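Local coordinates for protein alpha-acetolactate decarboxylase (PDB 5XNE) that catalyses the decarboxylation of (2S)-2-acetolactate to (R)-acetoin, a step on the route from pyruvate to (R,R)-butane-2,3-diol, at residues B[18-22]-B[208-212]; B[106-110]-B[201-205]; B[35-39]-B[68-73]; B[10-14]-B[228-233]; B[78-84]-B[196-202]. All coordinates share one frame; numbering follows the deposited sequence.

Contact 1 of 5, residues B[18-22]-B[208-212]; sequences YDGDF and RLPNT
The carboxylate of D21 reaches over to the loop at P210 and N211 and shows how one acidic side chain can tie two irregular segments together. D21 OD2 accepts the backbone N-H of N211 at 3.0 Å, and the donor comes in from above the carboxylate plane, 41° out of it, with an N-H...O angle of 147°. The torsion behind this is chi1 of 63°, which sets CG between the backbone N and the carbonyl carbon and sends the carboxylate across the gap. The other oxygen, D21 OD1, rests on P210, 3.3 Å from its CB. The guanidinium of R208 is close by, but D21 OD1 and R208 NH1 stay 4.4 Å apart, beyond salt-bridge range, so any mutual stabilisation of the charges would be mild. N211, whose N-H is taken in this way, is the centre of an inverse gamma turn, and T212 after it is the N-cap of helix 213-217: its OG1 accepts the amide of F215. T212 OG1 also meets a water at 2.8 Å, and that water donates to D19 O, again at 2.8 Å, bridging the two segments through solvent. T212 CG2 packs against D21 CB at 3.9 Å. D19 OD1 takes the phenol of Y133, while the backbone of G20 is bonded at both polar atoms, its N by N39 OD1 and its O by R69 NH2.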
# COMPACT_ATOMS: atom_id res chain seq x y z
N TYR B 18 -10.44 -16.84 -0.20
CA TYR B 18 -11.63 -16.30 0.46
C TYR B 18 -11.64 -16.53 1.96
O TYR B 18 -12.57 -16.10 2.64
CB TYR B 18 -12.90 -16.90 -0.15
CG TYR B 18 -13.03 -16.65 -1.63
CD1 TYR B 18 -12.60 -15.46 -2.20
CD2 TYR B 18 -13.57 -17.62 -2.47
CE1 TYR B 18 -12.72 -15.23 -3.57
CE2 TYR B 18 -13.68 -17.40 -3.84
CZ TYR B 18 -13.25 -16.21 -4.38
OH TYR B 18 -13.36 -15.99 -5.74
N ASP B 19 -10.63 -17.20 2.49
CA ASP B 19 -10.57 -17.48 3.92
C ASP B 19 -9.41 -16.71 4.55
O ASP B 19 -8.26 -17.00 4.26
CB ASP B 19 -10.38 -18.99 4.18
CG ASP B 19 -11.62 -19.81 3.84
OD1 ASP B 19 -12.60 -19.28 3.27
OD2 ASP B 19 -11.59 -21.02 4.13
N GLY B 20 -9.72 -15.71 5.38
CA GLY B 20 -8.68 -15.00 6.10
C GLY B 20 -8.65 -15.38 7.57
O GLY B 20 -9.38 -16.26 8.01
N ASP B 21 -7.79 -14.71 8.34
CA ASP B 21 -7.73 -14.96 9.77
C ASP B 21 -8.12 -13.74 10.61
O ASP B 21 -8.03 -13.79 11.84
CB ASP B 21 -6.34 -15.47 10.17
CG ASP B 21 -5.24 -14.45 9.91
OD1 ASP B 21 -5.49 -13.43 9.23
OD2 ASP B 21 -4.10 -14.68 10.38
N PHE B 22 -8.55 -12.66 9.97
CA PHE B 22 -9.00 -11.50 10.74
C PHE B 22 -10.33 -11.77 11.42
O PHE B 22 -11.34 -12.08 10.77
CB PHE B 22 -9.12 -10.26 9.87
CG PHE B 22 -9.57 -9.03 10.64
CD1 PHE B 22 -8.66 -8.29 11.37
CD2 PHE B 22 -10.89 -8.64 10.63
CE1 PHE B 22 -9.07 -7.16 12.08
CE2 PHE B 22 -11.32 -7.52 11.33
CZ PHE B 22 -10.41 -6.79 12.06
N ARG B 208 -2.43 -4.88 6.81
CA ARG B 208 -2.16 -6.07 7.62
C ARG B 208 -2.32 -7.33 6.77
O ARG B 208 -3.39 -7.57 6.21
CB ARG B 208 -3.11 -6.11 8.81
CG ARG B 208 -3.11 -7.43 9.58
CD ARG B 208 -1.76 -7.74 10.20
NE ARG B 208 -1.92 -8.61 11.36
CZ ARG B 208 -2.18 -9.91 11.30
NH1 ARG B 208 -2.32 -10.51 10.14
NH2 ARG B 208 -2.32 -10.61 12.42
N LEU B 209 -1.25 -8.11 6.65
CA LEU B 209 -1.31 -9.34 5.87
C LEU B 209 -1.69 -10.52 6.75
O LEU B 209 -1.24 -10.62 7.89
CB LEU B 209 0.05 -9.61 5.20
CG LEU B 209 0.57 -8.39 4.42
CD1 LEU B 209 2.00 -8.65 3.92
CD2 LEU B 209 -0.40 -8.10 3.29
N PRO B 210 -2.54 -11.42 6.23
CA PRO B 210 -2.97 -12.56 7.05
C PRO B 210 -1.87 -13.60 7.25
O PRO B 210 -1.03 -13.79 6.38
CB PRO B 210 -4.13 -13.16 6.25
CG PRO B 210 -3.90 -12.74 4.84
CD PRO B 210 -3.14 -11.43 4.89
N ASN B 211 -1.90 -14.26 8.41
CA ASN B 211 -0.96 -15.32 8.69
C ASN B 211 -1.59 -16.65 8.31
O ASN B 211 -1.84 -17.49 9.17
CB ASN B 211 -0.56 -15.30 10.16
CG ASN B 211 0.60 -16.21 10.46
OD1 ASN B 211 1.47 -16.41 9.62
ND2 ASN B 211 0.62 -16.76 11.66
N THR B 212 -1.88 -16.80 7.03
CA THR B 212 -2.51 -18.02 6.53
C THR B 212 -1.67 -18.63 5.42
O THR B 212 -1.05 -17.93 4.61
CB THR B 212 -3.91 -17.77 5.96
OG1 THR B 212 -3.80 -16.93 4.82
CG2 THR B 212 -4.83 -17.12 7.01
O HOH W 1 -6.00 -15.31 4.03

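Contact 2 of 5, residues B[106-110]-B[201-205]; sequences RNLFY and QKMNM
A chi1 of -67° swings the F109 ring alongside its own backbone N and so brings one face of it to M205 CB, which sits displaced toward the rim, 4.0 Å from the centroid in a CH-pi contact. On M205, CG set opposite the backbone N and an extended chi2 (-155°) carry the sulfur obliquely to the same ring: M205 SD lies 4.8 Å from the F109 ring centroid, a Met-aromatic contact. The backbones form a short antiparallel ladder in which F109 and K202 are the hydrogen-bonded pair. K202 N gives a good bond to F109 O (2.8 Å, 165°), whereas the return bond from F109 N to K202 O is weak at 3.4 Å. On the other face, at the non-hydrogen-bonded pair, the extended chain of Q201 runs beside Y110, Q201 CB lying 3.7 Å from Y110 CE2, with ring and amide planes nearly perpendicular. L108 fits between Q201 and M203, its CD1 on the amide carbon and its CD2 3.8 Å from M203 SD. Strand 109-115 is paired here between strands 151-160 and 195-208; I4 of strand 3-7 also touches F109, and beyond K202 residues N204 and M205 continue the sheet into the second subunit.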
# COMPACT_ATOMS: atom_id res chain seq x y z
N ARG B 106 -6.38 14.15 -4.53
CA ARG B 106 -6.66 12.80 -5.02
C ARG B 106 -5.59 11.79 -4.59
O ARG B 106 -5.64 10.62 -4.98
CB ARG B 106 -6.77 12.83 -6.53
CG ARG B 106 -8.03 13.48 -7.06
CD ARG B 106 -8.58 12.50 -8.04
NE ARG B 106 -9.99 12.65 -8.39
CZ ARG B 106 -10.55 11.90 -9.34
NH1 ARG B 106 -9.83 10.98 -9.96
NH2 ARG B 106 -11.83 12.04 -9.65
N ASN B 107 -4.64 12.23 -3.78
CA ASN B 107 -3.53 11.37 -3.37
C ASN B 107 -3.65 10.92 -1.92
O ASN B 107 -2.72 10.31 -1.38
CB ASN B 107 -2.21 12.10 -3.58
CG ASN B 107 -2.04 12.58 -5.01
OD1 ASN B 107 -2.48 11.91 -5.95
ND2 ASN B 107 -1.41 13.74 -5.18
N LEU B 108 -4.78 11.22 -1.29
CA LEU B 108 -5.04 10.84 0.09
C LEU B 108 -6.15 9.82 0.17
O LEU B 108 -6.84 9.57 -0.81
CB LEU B 108 -5.40 12.06 0.94
CG LEU B 108 -4.38 13.19 0.93
CD1 LEU B 108 -4.91 14.34 1.80
CD2 LEU B 108 -3.03 12.71 1.41
N PHE B 109 -6.32 9.22 1.34
CA PHE B 109 -7.43 8.27 1.58
C PHE B 109 -8.60 8.98 2.25
O PHE B 109 -8.39 9.83 3.11
CB PHE B 109 -6.96 7.12 2.47
CG PHE B 109 -5.94 6.22 1.82
CD1 PHE B 109 -4.60 6.59 1.74
CD2 PHE B 109 -6.32 4.98 1.32
CE1 PHE B 109 -3.67 5.75 1.13
CE2 PHE B 109 -5.39 4.13 0.72
CZ PHE B 109 -4.07 4.52 0.63
N TYR B 110 -9.83 8.63 1.86
CA TYR B 110 -11.01 9.21 2.51
C TYR B 110 -12.02 8.14 2.85
O TYR B 110 -12.20 7.18 2.10
CB TYR B 110 -11.70 10.26 1.61
CG TYR B 110 -10.78 11.38 1.20
CD1 TYR B 110 -10.01 11.27 0.05
CD2 TYR B 110 -10.67 12.53 1.97
CE1 TYR B 110 -9.15 12.29 -0.35
CE2 TYR B 110 -9.81 13.55 1.59
CZ TYR B 110 -9.05 13.42 0.43
OH TYR B 110 -8.20 14.43 0.04
N GLN B 201 -10.82 12.44 6.23
CA GLN B 201 -9.55 12.38 5.52
C GLN B 201 -8.51 11.62 6.35
O GLN B 201 -8.36 11.87 7.55
CB GLN B 201 -9.05 13.81 5.21
CG GLN B 201 -7.63 13.88 4.66
CD GLN B 201 -7.20 15.31 4.41
OE1 GLN B 201 -7.86 16.05 3.69
NE2 GLN B 201 -6.10 15.72 5.03
N LYS B 202 -7.78 10.71 5.72
CA LYS B 202 -6.77 9.93 6.43
C LYS B 202 -5.39 10.02 5.75
O LYS B 202 -5.30 9.94 4.52
CB LYS B 202 -7.21 8.46 6.55
CG LYS B 202 -8.49 8.24 7.38
CD LYS B 202 -8.33 8.83 8.77
CE LYS B 202 -9.56 8.61 9.63
NZ LYS B 202 -10.73 9.13 8.93
N MET B 203 -4.33 10.17 6.56
CA MET B 203 -2.97 10.34 6.05
C MET B 203 -2.12 9.08 6.12
O MET B 203 -0.95 9.09 5.76
CB MET B 203 -2.23 11.45 6.81
CG MET B 203 -2.93 12.79 6.81
SD MET B 203 -3.13 13.40 5.14
CE MET B 203 -1.47 14.02 4.78
N ASN B 204 -2.70 7.99 6.64
CA ASN B 204 -1.99 6.73 6.76
C ASN B 204 -2.84 5.59 6.23
O ASN B 204 -4.07 5.61 6.38
CB ASN B 204 -1.63 6.39 8.21
CG ASN B 204 -0.59 7.31 8.81
OD1 ASN B 204 0.61 6.99 8.86
ND2 ASN B 204 -1.05 8.45 9.31
N MET B 205 -2.20 4.60 5.64
CA MET B 205 -2.85 3.33 5.38
C MET B 205 -2.00 2.24 5.99
O MET B 205 -0.82 2.11 5.63
CB MET B 205 -3.04 3.06 3.89
CG MET B 205 -3.64 1.67 3.67
SD MET B 205 -3.29 0.96 2.08
CE MET B 205 -1.50 0.92 2.09

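Contact 3 of 5, residues B[35-39]-B[68-73]; sequences IGTFN and DRSPFC
G36 and C73 approach to 3.8 Å between their CA atoms, a strikingly close antiparallel non-hydrogen-bonded pair. G36 has phi 159° and psi -153°, angles that only a residue without CB takes easily, and the spacing has no place for a CB beside C73 CB and F72 O. Just beyond, T37 N donates to F72 O at 3.0 Å, nearly along the C=O axis. Regular pairing then gives way to side-chain chemistry: S70 OG, anti to its own N, donates to T37 O at 2.7 Å from above the carbonyl plane and accepts F72 N at 3.0 Å, an ST turn, so one hydroxyl joins both segments. N39 N closes the series on R69 O at 2.8 Å. N39 ND2 stands over one face of the R69 guanidinium, 3.3 Å from R69 NE, the planes inclined by about 53°. These two donors do not bond each other; G20 is gripped by other atoms, its N by N39 OD1 and its O by R69 NH2. P71 CD wedges against F38 C at 3.3 Å. Around the contact, strand 33-37 lies between 44-48 and 73-76, L13 of helix 10-14 packs on P71 and F72, and I35 touches H173 and H175, two zinc ligands on strand 171-178.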
# COMPACT_ATOMS: atom_id res chain seq x y z
N ILE B 35 -15.99 -1.41 5.45
CA ILE B 35 -16.65 -2.28 4.46
C ILE B 35 -15.74 -3.46 4.17
O ILE B 35 -14.57 -3.47 4.53
CB ILE B 35 -16.97 -1.55 3.13
CG1 ILE B 35 -15.70 -1.01 2.48
CG2 ILE B 35 -17.99 -0.43 3.35
CD1 ILE B 35 -15.90 -0.52 1.04
N GLY B 36 -16.29 -4.48 3.52
CA GLY B 36 -15.47 -5.62 3.15
C GLY B 36 -16.34 -6.82 2.91
O GLY B 36 -17.51 -6.71 2.53
N THR B 37 -15.76 -7.99 3.11
CA THR B 37 -16.52 -9.22 2.97
C THR B 37 -16.13 -10.16 4.11
O THR B 37 -15.44 -9.77 5.05
CB THR B 37 -16.29 -9.87 1.58
OG1 THR B 37 -17.17 -10.99 1.41
CG2 THR B 37 -14.83 -10.32 1.40
N PHE B 38 -16.62 -11.39 4.04
CA PHE B 38 -16.44 -12.38 5.09
C PHE B 38 -15.77 -13.62 4.51
O PHE B 38 -15.71 -13.77 3.30
CB PHE B 38 -17.77 -12.78 5.71
CG PHE B 38 -18.46 -11.67 6.45
CD1 PHE B 38 -19.14 -10.67 5.76
CD2 PHE B 38 -18.46 -11.64 7.83
CE1 PHE B 38 -19.76 -9.65 6.45
CE2 PHE B 38 -19.10 -10.63 8.52
CZ PHE B 38 -19.75 -9.63 7.83
N ASN B 39 -15.32 -14.51 5.39
CA ASN B 39 -14.76 -15.77 4.91
C ASN B 39 -15.78 -16.50 4.04
O ASN B 39 -17.00 -16.41 4.26
CB ASN B 39 -14.31 -16.64 6.08
CG ASN B 39 -12.88 -16.32 6.50
OD1 ASN B 39 -12.37 -15.22 6.23
ND2 ASN B 39 -12.22 -17.28 7.16
N ASP B 68 -16.71 -14.19 13.69
CA ASP B 68 -16.81 -13.92 12.26
C ASP B 68 -15.41 -13.61 11.73
O ASP B 68 -14.64 -12.88 12.37
CB ASP B 68 -17.77 -12.76 11.97
CG ASP B 68 -19.23 -13.10 12.27
OD1 ASP B 68 -19.59 -14.30 12.35
OD2 ASP B 68 -20.02 -12.14 12.38
N ARG B 69 -15.06 -14.18 10.58
CA ARG B 69 -13.73 -13.98 10.00
C ARG B 69 -13.82 -13.31 8.64
O ARG B 69 -14.83 -13.42 7.95
CB ARG B 69 -12.98 -15.31 9.86
CG ARG B 69 -12.68 -16.02 11.18
CD ARG B 69 -12.11 -17.45 11.00
NE ARG B 69 -10.89 -17.56 10.20
CZ ARG B 69 -10.19 -18.70 10.07
NH1 ARG B 69 -10.59 -19.80 10.70
NH2 ARG B 69 -9.08 -18.74 9.33
N SER B 70 -12.75 -12.62 8.24
CA SER B 70 -12.71 -11.96 6.94
C SER B 70 -11.38 -12.10 6.22
O SER B 70 -10.33 -11.98 6.85
CB SER B 70 -13.02 -10.47 7.08
OG SER B 70 -12.85 -9.85 5.81
N PRO B 71 -11.42 -12.29 4.89
CA PRO B 71 -10.22 -12.28 4.05
C PRO B 71 -9.87 -10.89 3.52
O PRO B 71 -8.80 -10.73 2.94
CB PRO B 71 -10.61 -13.19 2.88
CG PRO B 71 -12.09 -12.89 2.70
CD PRO B 71 -12.62 -12.67 4.12
N PHE B 72 -10.78 -9.93 3.68
CA PHE B 72 -10.62 -8.61 3.06
C PHE B 72 -11.63 -7.63 3.62
O PHE B 72 -12.83 -7.86 3.54
CB PHE B 72 -10.81 -8.71 1.53
CG PHE B 72 -10.67 -7.39 0.83
CD1 PHE B 72 -9.42 -6.87 0.56
CD2 PHE B 72 -11.79 -6.66 0.46
CE1 PHE B 72 -9.27 -5.64 -0.08
CE2 PHE B 72 -11.65 -5.43 -0.18
CZ PHE B 72 -10.38 -4.92 -0.45
N CYS B 73 -11.13 -6.54 4.19
CA CYS B 73 -11.99 -5.49 4.71
C CYS B 73 -11.13 -4.27 5.02
O CYS B 73 -9.89 -4.34 5.01
CB CYS B 73 -12.78 -5.97 5.95
SG CYS B 73 -11.86 -6.91 7.19

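Contact 4 of 5, residues B[10-14]-B[228-233]; sequences MTSLL and DIETTE
Helix 225-232 near the carboxyl end of the chain packs on helix 10-14 near its start, and the end of this pairing borders the zinc site, where the side chain of E233 comes to about 4 Å from the bound ion. The axes of the two short segments approach to 11.0 Å at an angle of 73°, so the helices meet through side chains alone, chiefly M10, L14 and I229. I229 lies against M10 and L14: its CD1 touches M10 CG at 3.6 Å, and its CG1 touches L14 CD1 at 3.9 Å, the leucine and isoleucine crossing at about a right angle. L14 CD1 also reaches D228 CB, while its other branch, CD2, meets T232 CG2 at 3.9 Å. M10 starts with CG anti to its backbone N (chi1 -177°) and bends at chi2, so that its methyl CE arrives beside the acidic end of E233, 3.2 Å from OE2, and 3.6 Å from T232 OG1. That carboxylate oxygen is held by T232 OG1, which donates to it at 3.0 Å on the anti side, and R124 adds a long, weak ion pair; M136 packs on both M10 and E233. Bonded by a neighbouring hydroxyl and flanked by a methionine methyl, E233 OE2 is probably restrained in orientation close to the metal, whose ligand H186 donates from NE2 to the backbone oxygen of the same residue.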
# COMPACT_ATOMS: atom_id res chain seq x y z
N MET B 10 -6.86 -6.82 -2.34
CA MET B 10 -7.88 -7.15 -3.32
C MET B 10 -7.35 -8.21 -4.29
O MET B 10 -8.10 -9.08 -4.72
CB MET B 10 -8.33 -5.90 -4.09
CG MET B 10 -9.44 -6.16 -5.08
SD MET B 10 -10.96 -6.66 -4.23
CE MET B 10 -12.00 -7.07 -5.62
N THR B 11 -6.07 -8.15 -4.61
CA THR B 11 -5.54 -9.14 -5.54
C THR B 11 -5.53 -10.55 -4.94
O THR B 11 -5.63 -11.53 -5.69
CB THR B 11 -4.15 -8.78 -6.02
OG1 THR B 11 -3.28 -8.64 -4.89
CG2 THR B 11 -4.19 -7.48 -6.84
N SER B 12 -5.44 -10.68 -3.62
CA SER B 12 -5.57 -12.01 -3.00
C SER B 12 -7.00 -12.52 -3.14
O SER B 12 -7.23 -13.72 -3.41
CB SER B 12 -5.12 -11.99 -1.53
OG SER B 12 -5.17 -13.29 -0.94
N LEU B 13 -7.97 -11.62 -2.96
CA LEU B 13 -9.36 -11.98 -3.19
C LEU B 13 -9.58 -12.41 -4.65
O LEU B 13 -10.26 -13.42 -4.91
CB LEU B 13 -10.27 -10.80 -2.81
CG LEU B 13 -11.65 -11.11 -2.25
CD1 LEU B 13 -11.59 -11.89 -0.93
CD2 LEU B 13 -12.45 -9.82 -2.11
N LEU B 14 -8.99 -11.69 -5.60
CA LEU B 14 -9.11 -12.04 -7.01
C LEU B 14 -8.65 -13.47 -7.26
O LEU B 14 -9.26 -14.19 -8.05
CB LEU B 14 -8.30 -11.09 -7.88
CG LEU B 14 -8.79 -9.66 -8.09
CD1 LEU B 14 -7.83 -8.94 -9.04
CD2 LEU B 14 -10.22 -9.64 -8.63
N ASP B 228 -9.38 -6.72 -13.85
CA ASP B 228 -10.13 -7.75 -13.16
C ASP B 228 -10.89 -7.13 -11.99
O ASP B 228 -12.02 -7.51 -11.70
CB ASP B 228 -9.21 -8.88 -12.69
CG ASP B 228 -8.76 -9.78 -13.83
OD1 ASP B 228 -9.26 -9.62 -14.96
OD2 ASP B 228 -7.91 -10.67 -13.60
N ILE B 229 -10.28 -6.14 -11.36
CA ILE B 229 -10.96 -5.39 -10.30
C ILE B 229 -12.14 -4.60 -10.89
O ILE B 229 -13.23 -4.57 -10.32
CB ILE B 229 -9.99 -4.45 -9.56
CG1 ILE B 229 -9.05 -5.27 -8.67
CG2 ILE B 229 -10.75 -3.42 -8.70
CD1 ILE B 229 -7.98 -4.47 -7.96
N GLU B 230 -11.93 -3.97 -12.05
CA GLU B 230 -13.03 -3.29 -12.75
C GLU B 230 -14.21 -4.23 -12.96
O GLU B 230 -15.36 -3.86 -12.74
CB GLU B 230 -12.57 -2.75 -14.10
CG GLU B 230 -11.75 -1.47 -14.03
CD GLU B 230 -11.77 -0.73 -15.36
OE1 GLU B 230 -12.58 -1.12 -16.24
OE2 GLU B 230 -10.98 0.22 -15.52
N THR B 231 -13.90 -5.45 -13.38
CA THR B 231 -14.91 -6.45 -13.68
C THR B 231 -15.70 -6.88 -12.45
O THR B 231 -16.93 -6.95 -12.49
CB THR B 231 -14.27 -7.69 -14.33
OG1 THR B 231 -13.79 -7.35 -15.64
CG2 THR B 231 -15.28 -8.83 -14.43
N THR B 232 -15.00 -7.19 -11.36
CA THR B 232 -15.66 -7.72 -10.18
C THR B 232 -16.40 -6.63 -9.42
O THR B 232 -17.44 -6.88 -8.81
CB THR B 232 -14.66 -8.43 -9.22
OG1 THR B 232 -13.71 -7.50 -8.72
CG2 THR B 232 -13.91 -9.56 -9.96
N GLU B 233 -15.88 -5.40 -9.47
CA GLU B 233 -16.40 -4.36 -8.59
C GLU B 233 -17.50 -3.53 -9.24
O GLU B 233 -18.20 -2.78 -8.55
CB GLU B 233 -15.27 -3.45 -8.13
CG GLU B 233 -14.20 -4.18 -7.35
CD GLU B 233 -14.77 -4.99 -6.20
OE1 GLU B 233 -14.94 -4.41 -5.11
OE2 GLU B 233 -15.03 -6.20 -6.38

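Contact 5 of 5, residues B[78-84]-B[196-202]; sequences FTPDMTH and TVTISQK
The backbones of 82-84 and 196-202 run antiparallel, their short axes 4.7 Å apart, with M82-I199 and H84-V197 as hydrogen-bonded pairs around the non-hydrogen-bonded T83-T198. At the start of the ladder D81 and M82 both face I199 in a classic beta bulge: I199 O accepts M82 N at 3.1 Å and, weakly, D81 N, while P80 centres an inverse gamma turn. With chi1 of -58°, the carboxylate of D81 swings over strand 196-202, where OD2 receives Q201 N at 2.8 Å (164°) on the anti side, and OD1 takes the T79 hydroxyl. S200 OG donates to T79 OG1 at 3.0 Å, and two waters between D81 OD2 and Q201 O fill in the polar cluster. On the face of M82, H84, V197 and I199, M82 lays its CE on I199 CG2 at 3.7 Å; helix 92-100 covers this face through F95 and I99, and H84 NE2 bonds E98 of that helix. Strand 109-115 flanks 195-208 along its other edge. The F78 ring packs against the strand through T198 and S200: T198 CG2 meets its edge at CE1, 3.4 Å away, and S200 CB stands over the ring centre, 3.9 Å from the centroid and 11° off the normal.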
# COMPACT_ATOMS: atom_id res chain seq x y z
N PHE B 78 -14.00 7.02 12.08
CA PHE B 78 -14.55 8.08 11.25
C PHE B 78 -14.62 9.38 12.04
O PHE B 78 -15.09 9.39 13.18
CB PHE B 78 -15.93 7.68 10.74
CG PHE B 78 -16.45 8.57 9.65
CD1 PHE B 78 -17.06 9.79 9.94
CD2 PHE B 78 -16.36 8.18 8.32
CE1 PHE B 78 -17.54 10.60 8.93
CE2 PHE B 78 -16.84 8.98 7.31
CZ PHE B 78 -17.44 10.20 7.61
N THR B 79 -14.15 10.45 11.42
CA THR B 79 -14.25 11.79 12.00
C THR B 79 -14.88 12.69 10.96
O THR B 79 -14.50 12.66 9.80
CB THR B 79 -12.88 12.34 12.42
OG1 THR B 79 -12.06 12.51 11.27
CG2 THR B 79 -12.19 11.38 13.39
N PRO B 80 -15.86 13.51 11.36
CA PRO B 80 -16.57 14.31 10.37
C PRO B 80 -15.79 15.55 9.90
O PRO B 80 -16.13 16.68 10.28
CB PRO B 80 -17.85 14.72 11.11
CG PRO B 80 -17.45 14.73 12.55
CD PRO B 80 -16.45 13.62 12.71
N ASP B 81 -14.78 15.36 9.07
CA ASP B 81 -13.90 16.46 8.66
C ASP B 81 -14.57 17.44 7.70
O ASP B 81 -14.30 18.64 7.73
CB ASP B 81 -12.63 15.91 8.01
CG ASP B 81 -11.87 14.98 8.92
OD1 ASP B 81 -12.04 15.07 10.15
OD2 ASP B 81 -11.09 14.15 8.41
N MET B 82 -15.42 16.91 6.83
CA MET B 82 -16.11 17.72 5.82
C MET B 82 -17.56 17.28 5.69
O MET B 82 -17.87 16.09 5.76
CB MET B 82 -15.41 17.63 4.46
CG MET B 82 -13.98 18.13 4.43
SD MET B 82 -13.06 17.65 2.95
CE MET B 82 -12.38 16.08 3.48
N THR B 83 -18.45 18.24 5.52
CA THR B 83 -19.84 17.92 5.24
C THR B 83 -20.32 18.63 3.98
O THR B 83 -19.82 19.68 3.61
CB THR B 83 -20.76 18.28 6.40
OG1 THR B 83 -20.80 19.70 6.55
CG2 THR B 83 -20.27 17.63 7.69
N HIS B 84 -21.31 18.03 3.33
CA HIS B 84 -21.83 18.55 2.08
C HIS B 84 -23.27 18.09 1.96
O HIS B 84 -23.62 17.00 2.43
CB HIS B 84 -20.99 18.06 0.90
CG HIS B 84 -21.18 18.84 -0.36
ND1 HIS B 84 -21.04 20.21 -0.42
CD2 HIS B 84 -21.51 18.45 -1.61
CE1 HIS B 84 -21.26 20.63 -1.65
NE2 HIS B 84 -21.56 19.58 -2.40
N THR B 196 -27.25 13.83 3.12
CA THR B 196 -26.13 14.50 3.74
C THR B 196 -24.86 13.68 3.49
O THR B 196 -24.87 12.44 3.61
CB THR B 196 -26.34 14.70 5.26
OG1 THR B 196 -25.16 15.25 5.85
CG2 THR B 196 -26.68 13.39 5.94
N VAL B 197 -23.80 14.36 3.10
CA VAL B 197 -22.50 13.72 2.90
C VAL B 197 -21.56 14.10 4.03
O VAL B 197 -21.53 15.25 4.48
CB VAL B 197 -21.86 14.12 1.57
CG1 VAL B 197 -20.58 13.31 1.33
CG2 VAL B 197 -22.83 13.89 0.43
N THR B 198 -20.79 13.13 4.51
CA THR B 198 -19.77 13.38 5.50
C THR B 198 -18.51 12.66 5.02
O THR B 198 -18.59 11.52 4.56
CB THR B 198 -20.18 12.89 6.90
OG1 THR B 198 -21.50 13.38 7.20
CG2 THR B 198 -19.24 13.43 7.94
N ILE B 199 -17.37 13.34 5.12
CA ILE B 199 -16.09 12.81 4.61
C ILE B 199 -15.01 12.91 5.68
O ILE B 199 -14.92 13.91 6.42
CB ILE B 199 -15.65 13.56 3.34
CG1 ILE B 199 -16.71 13.43 2.24
CG2 ILE B 199 -14.32 13.02 2.82
CD1 ILE B 199 -16.38 14.15 0.96
N SER B 200 -14.19 11.86 5.78
CA SER B 200 -13.11 11.80 6.76
C SER B 200 -11.79 11.56 6.03
O SER B 200 -11.66 10.59 5.28
CB SER B 200 -13.40 10.70 7.78
OG SER B 200 -12.47 10.73 8.86
N GLN B 201 -10.82 12.44 6.23
CA GLN B 201 -9.55 12.38 5.52
C GLN B 201 -8.51 11.62 6.35
O GLN B 201 -8.36 11.87 7.55
CB GLN B 201 -9.05 13.81 5.21
CG GLN B 201 -7.63 13.88 4.66
CD GLN B 201 -7.20 15.31 4.41
OE1 GLN B 201 -7.86 16.05 3.69
NE2 GLN B 201 -6.10 15.72 5.03
N LYS B 202 -7.78 10.71 5.72
CA LYS B 202 -6.77 9.93 6.43
C LYS B 202 -5.39 10.02 5.75
O LYS B 202 -5.30 9.94 4.52
CB LYS B 202 -7.21 8.46 6.55
CG LYS B 202 -8.49 8.24 7.38
CD LYS B 202 -8.33 8.83 8.77
CE LYS B 202 -9.56 8.61 9.63
NZ LYS B 202 -10.73 9.13 8.93
O HOH W 2 -9.69 12.24 9.93
O HOH W 3 -8.66 14.06 9.68

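Contacts 2 and 5 share Q201 and K202 and lie side by side on strand 195-208, their centres about 12 Å apart; Y110 of one touches M82, I199 and S200 of the other. Contact 3 lies about 9 Å from contact 1 and about 14 Å from contact 4 between centres, bonded to the former through G20 and packed on the latter through P71 and F72. Contacts 3 and 4 both approach the zinc held by H173, H175 and H186, through E233 and through I35, whose side chain is about 5 Å from it. Strand 195-208 leads from contact 5 through contact 2 to contact 1; contacts 1 and 2 touch the second subunit most, with smaller touches from contacts 4 and 5.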